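PDB 2UVF: exopolygalacturonase from Yersinia enterocolitica, which probably releases digalacturonate from the ends of pectic polygalacturonate chains, as a periplasmic family 28 glycoside hydrolase with exo activity. Local coordinates for residues N362-D376 with N387-G401. Residues are numbered along the deposited sequence; the frame is centred on the assembly and turned at random.
Sequences NHNVVANGLIHQTYD and NSQNVMVFNNFFDTG. With NI (nickel (II) ion), chain K; SO4 (sulfate ion), chain G.
Two successive coils of the right-handed parallel beta-helix of family 28 glycoside hydrolases stack here, strand 365-368 running beside 391-394 and, past a corner, strand 371-373 beside 397-399. The strands of the first pair run almost exactly parallel, with backbone bonds such as A367 N to M392 O (2.9 Å) joining the coils. Inside the helix, H372 and F398 form an offset stack, ring centroids 4.3 Å apart and ring planes nearly parallel, 5° apart. With CG beside its backbone N (chi1 -42°), the imidazole lies alongside the phenyl ring, and its NE2 donates to N396 OD1 in a nearly straight bond of 2.8 Å, the oxygen lying in the imidazole plane. The N396 amide is gripped at both ends, since its ND2 also donates to F394 O from above that carbonyl's plane; F394 O accepts from G369 N as well. On the outer face N368 lays its amide against the F394 ring, the planes 20° apart, while its ND2 bonds Y343 of the preceding coil. Beyond the strands, a cis peptide precedes D376, and a nickel ion joins the two coils: D376 OD2 and G401 O each bind it at 2.1 Å, with three waters completing the observed ligands.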
# COMPACT_ATOMS: atom_id res chain seq x y z
N ASN A 362 8.23 -9.28 6.79
CA ASN A 362 8.70 -9.75 5.50
C ASN A 362 9.92 -8.98 5.01
O ASN A 362 10.17 -7.84 5.42
CB ASN A 362 7.59 -9.67 4.45
CG ASN A 362 6.43 -10.55 4.77
OD1 ASN A 362 6.50 -11.38 5.67
ND2 ASN A 362 5.35 -10.39 4.03
N HIS A 363 10.69 -9.64 4.14
CA HIS A 363 11.71 -8.98 3.37
C HIS A 363 11.38 -9.18 1.91
O HIS A 363 10.82 -10.22 1.55
CB HIS A 363 13.11 -9.57 3.64
CG HIS A 363 13.66 -9.25 4.99
ND1 HIS A 363 14.82 -9.83 5.46
CD2 HIS A 363 13.20 -8.46 5.98
CE1 HIS A 363 15.07 -9.38 6.67
NE2 HIS A 363 14.10 -8.55 7.02
N ASN A 364 11.76 -8.19 1.10
CA ASN A 364 11.68 -8.27 -0.37
C ASN A 364 10.28 -8.57 -0.89
O ASN A 364 10.04 -9.61 -1.49
CB ASN A 364 12.69 -9.30 -0.90
CG ASN A 364 14.05 -9.16 -0.25
OD1 ASN A 364 14.47 -8.05 0.11
ND2 ASN A 364 14.74 -10.30 -0.06
N VAL A 365 9.35 -7.67 -0.59
CA VAL A 365 7.95 -7.79 -1.01
C VAL A 365 7.74 -6.89 -2.22
O VAL A 365 8.24 -5.77 -2.24
CB VAL A 365 6.95 -7.34 0.08
CG1 VAL A 365 5.51 -7.41 -0.44
CG2 VAL A 365 7.14 -8.17 1.39
N VAL A 366 7.00 -7.39 -3.21
CA VAL A 366 6.62 -6.59 -4.38
C VAL A 366 5.11 -6.70 -4.61
O VAL A 366 4.57 -7.81 -4.66
CB VAL A 366 7.43 -6.99 -5.66
CG1 VAL A 366 6.88 -6.27 -6.95
CG2 VAL A 366 8.89 -6.65 -5.48
N ALA A 367 4.44 -5.55 -4.73
CA ALA A 367 3.05 -5.53 -5.19
C ALA A 367 2.89 -4.80 -6.54
O ALA A 367 3.02 -3.59 -6.63
CB ALA A 367 2.10 -4.95 -4.12
N ASN A 368 2.61 -5.58 -7.58
CA ASN A 368 2.57 -5.07 -8.93
C ASN A 368 1.16 -5.18 -9.54
O ASN A 368 0.70 -6.26 -9.86
CB ASN A 368 3.58 -5.85 -9.80
CG ASN A 368 3.56 -5.44 -11.28
OD1 ASN A 368 2.99 -4.41 -11.65
ND2 ASN A 368 4.21 -6.25 -12.12
N GLY A 369 0.48 -4.04 -9.68
CA GLY A 369 -0.74 -3.99 -10.48
C GLY A 369 -1.94 -4.63 -9.84
O GLY A 369 -2.79 -5.23 -10.53
N LEU A 370 -2.02 -4.52 -8.52
CA LEU A 370 -3.19 -5.02 -7.81
C LEU A 370 -4.30 -3.98 -7.93
O LEU A 370 -4.05 -2.79 -8.12
CB LEU A 370 -2.87 -5.32 -6.34
CG LEU A 370 -1.58 -6.08 -5.97
CD1 LEU A 370 -1.45 -6.19 -4.42
CD2 LEU A 370 -1.51 -7.45 -6.58
N ILE A 371 -5.54 -4.44 -7.87
CA ILE A 371 -6.69 -3.56 -7.91
C ILE A 371 -7.44 -3.75 -6.58
O ILE A 371 -7.94 -4.83 -6.32
CB ILE A 371 -7.55 -3.87 -9.20
CG1 ILE A 371 -6.71 -3.61 -10.47
CG2 ILE A 371 -8.84 -3.08 -9.22
CD1 ILE A 371 -7.12 -4.44 -11.67
N HIS A 372 -7.45 -2.72 -5.73
CA HIS A 372 -8.12 -2.79 -4.42
C HIS A 372 -9.44 -2.07 -4.54
O HIS A 372 -9.47 -0.90 -4.83
CB HIS A 372 -7.25 -2.13 -3.30
CG HIS A 372 -5.80 -2.47 -3.40
ND1 HIS A 372 -5.23 -3.50 -2.67
CD2 HIS A 372 -4.82 -1.99 -4.19
CE1 HIS A 372 -3.96 -3.61 -3.00
NE2 HIS A 372 -3.68 -2.70 -3.92
N GLN A 373 -10.53 -2.80 -4.33
CA GLN A 373 -11.86 -2.23 -4.40
C GLN A 373 -12.61 -2.63 -3.12
O GLN A 373 -13.38 -3.60 -3.09
CB GLN A 373 -12.58 -2.74 -5.67
CG GLN A 373 -11.86 -2.49 -7.02
CD GLN A 373 -12.61 -3.15 -8.18
OE1 GLN A 373 -13.25 -4.20 -8.01
NE2 GLN A 373 -12.55 -2.55 -9.36
N THR A 374 -12.37 -1.86 -2.06
CA THR A 374 -12.82 -2.22 -0.72
C THR A 374 -13.45 -1.03 -0.00
O THR A 374 -13.58 -1.06 1.21
CB THR A 374 -11.68 -2.80 0.15
OG1 THR A 374 -10.73 -1.78 0.47
CG2 THR A 374 -10.94 -3.93 -0.57
N TYR A 375 -13.82 0.00 -0.75
CA TYR A 375 -14.53 1.14 -0.19
C TYR A 375 -15.94 0.67 0.05
O TYR A 375 -16.52 0.06 -0.85
CB TYR A 375 -14.54 2.32 -1.17
CG TYR A 375 -15.18 3.56 -0.61
CD1 TYR A 375 -14.45 4.43 0.20
CD2 TYR A 375 -16.52 3.87 -0.86
CE1 TYR A 375 -15.02 5.55 0.75
CE2 TYR A 375 -17.08 5.01 -0.33
CZ TYR A 375 -16.32 5.85 0.47
OH TYR A 375 -16.86 6.99 1.03
N ASP A 376 -16.51 0.89 1.24
CA ASP A 376 -15.86 1.55 2.38
C ASP A 376 -15.82 0.59 3.58
O ASP A 376 -16.37 0.90 4.64
CB ASP A 376 -16.63 2.83 2.74
CG ASP A 376 -15.85 3.76 3.62
OD1 ASP A 376 -16.43 4.75 4.11
OD2 ASP A 376 -14.64 3.51 3.82
N ASN A 387 6.78 -3.94 10.21
CA ASN A 387 8.13 -4.39 10.60
C ASN A 387 8.81 -5.16 9.48
O ASN A 387 9.50 -6.16 9.71
CB ASN A 387 8.10 -5.22 11.92
CG ASN A 387 7.63 -4.41 13.11
OD1 ASN A 387 8.45 -3.87 13.85
ND2 ASN A 387 6.32 -4.28 13.26
N SER A 388 8.62 -4.66 8.25
CA SER A 388 9.11 -5.29 7.04
C SER A 388 10.28 -4.51 6.45
O SER A 388 10.60 -3.41 6.89
CB SER A 388 7.98 -5.43 6.01
OG SER A 388 6.97 -6.27 6.52
N GLN A 389 10.95 -5.09 5.46
CA GLN A 389 12.12 -4.42 4.89
C GLN A 389 12.22 -4.61 3.40
O GLN A 389 11.96 -5.70 2.89
CB GLN A 389 13.40 -4.86 5.61
CG GLN A 389 13.27 -4.82 7.14
CD GLN A 389 14.56 -4.55 7.86
OE1 GLN A 389 15.64 -4.89 7.37
NE2 GLN A 389 14.45 -3.94 9.03
N ASN A 390 12.59 -3.54 2.71
CA ASN A 390 12.74 -3.55 1.25
C ASN A 390 11.43 -3.97 0.54
O ASN A 390 11.31 -5.08 0.05
CB ASN A 390 13.96 -4.43 0.86
CG ASN A 390 14.28 -4.38 -0.63
OD1 ASN A 390 14.53 -5.42 -1.24
ND2 ASN A 390 14.29 -3.18 -1.21
N VAL A 391 10.46 -3.06 0.53
CA VAL A 391 9.15 -3.29 -0.09
C VAL A 391 8.85 -2.30 -1.26
O VAL A 391 9.40 -1.22 -1.34
CB VAL A 391 7.97 -3.34 0.95
CG1 VAL A 391 8.34 -4.21 2.18
CG2 VAL A 391 7.53 -1.94 1.40
N MET A 392 7.99 -2.71 -2.17
CA MET A 392 7.78 -1.96 -3.40
C MET A 392 6.34 -2.13 -3.83
O MET A 392 5.84 -3.23 -3.81
CB MET A 392 8.69 -2.53 -4.47
CG MET A 392 8.96 -1.62 -5.61
SD MET A 392 9.72 -2.59 -6.92
CE MET A 392 11.39 -2.81 -6.30
N VAL A 393 5.68 -1.02 -4.17
CA VAL A 393 4.33 -1.03 -4.71
C VAL A 393 4.25 -0.13 -5.95
O VAL A 393 4.46 1.08 -5.86
CB VAL A 393 3.30 -0.56 -3.64
CG1 VAL A 393 1.92 -0.35 -4.25
CG2 VAL A 393 3.21 -1.55 -2.49
N PHE A 394 3.93 -0.73 -7.09
CA PHE A 394 3.75 0.04 -8.31
C PHE A 394 2.60 -0.49 -9.16
O PHE A 394 2.21 -1.65 -9.03
CB PHE A 394 5.06 0.11 -9.12
CG PHE A 394 5.55 -1.21 -9.68
CD1 PHE A 394 5.40 -1.48 -11.04
CD2 PHE A 394 6.27 -2.12 -8.89
CE1 PHE A 394 5.89 -2.66 -11.60
CE2 PHE A 394 6.77 -3.31 -9.43
CZ PHE A 394 6.58 -3.58 -10.79
N ASN A 395 2.05 0.39 -10.00
CA ASN A 395 0.91 0.09 -10.87
C ASN A 395 -0.38 -0.32 -10.20
O ASN A 395 -1.28 -0.84 -10.85
CB ASN A 395 1.28 -0.92 -11.96
CG ASN A 395 2.36 -0.40 -12.88
OD1 ASN A 395 2.84 0.74 -12.73
ND2 ASN A 395 2.79 -1.25 -13.82
N ASN A 396 -0.48 -0.08 -8.90
CA ASN A 396 -1.68 -0.43 -8.13
C ASN A 396 -2.79 0.57 -8.37
O ASN A 396 -2.54 1.73 -8.58
CB ASN A 396 -1.35 -0.49 -6.62
CG ASN A 396 -0.80 -1.85 -6.17
OD1 ASN A 396 -1.17 -2.35 -5.10
ND2 ASN A 396 0.09 -2.43 -6.95
N PHE A 397 -4.03 0.10 -8.37
CA PHE A 397 -5.19 0.97 -8.24
C PHE A 397 -5.71 0.83 -6.80
O PHE A 397 -5.91 -0.27 -6.33
CB PHE A 397 -6.28 0.57 -9.26
CG PHE A 397 -7.60 1.31 -9.11
CD1 PHE A 397 -7.87 2.46 -9.85
CD2 PHE A 397 -8.59 0.82 -8.26
CE1 PHE A 397 -9.08 3.12 -9.72
CE2 PHE A 397 -9.81 1.48 -8.12
CZ PHE A 397 -10.05 2.63 -8.85
N PHE A 398 -5.91 1.95 -6.10
CA PHE A 398 -6.40 1.93 -4.69
C PHE A 398 -7.74 2.65 -4.59
O PHE A 398 -7.84 3.82 -4.94
CB PHE A 398 -5.42 2.57 -3.70
CG PHE A 398 -4.17 1.77 -3.47
CD1 PHE A 398 -4.11 0.80 -2.47
CD2 PHE A 398 -3.03 2.01 -4.24
CE1 PHE A 398 -2.93 0.06 -2.26
CE2 PHE A 398 -1.87 1.29 -4.03
CZ PHE A 398 -1.82 0.32 -3.04
N ASP A 399 -8.76 1.93 -4.12
CA ASP A 399 -10.05 2.50 -3.69
C ASP A 399 -10.45 1.67 -2.44
O ASP A 399 -10.98 0.55 -2.55
CB ASP A 399 -11.10 2.39 -4.82
CG ASP A 399 -12.30 3.27 -4.60
OD1 ASP A 399 -12.13 4.50 -4.63
OD2 ASP A 399 -13.43 2.73 -4.43
N THR A 400 -10.13 2.19 -1.26
CA THR A 400 -10.04 1.36 -0.07
C THR A 400 -10.94 1.89 1.05
O THR A 400 -11.31 3.06 1.05
CB THR A 400 -8.56 1.25 0.42
OG1 THR A 400 -8.05 2.56 0.68
CG2 THR A 400 -7.67 0.59 -0.64
N GLY A 401 -11.29 1.02 1.99
CA GLY A 401 -12.12 1.39 3.12
C GLY A 401 -11.34 2.16 4.16
O GLY A 401 -11.94 2.89 4.94
NI NI K . -13.09 4.62 4.75
S SO4 G . -10.29 -0.58 -11.97
O1 SO4 G . -9.35 -1.54 -12.56
O2 SO4 G . -11.17 -0.09 -13.03
O3 SO4 G . -11.11 -1.16 -10.91
O4 SO4 G . -9.52 0.51 -11.40
O HOH W 1 -14.24 0.14 -4.03
O HOH W 2 -14.47 6.34 4.74
O HOH W 3 -12.35 4.97 2.48
O HOH W 4 -14.01 4.07 7.02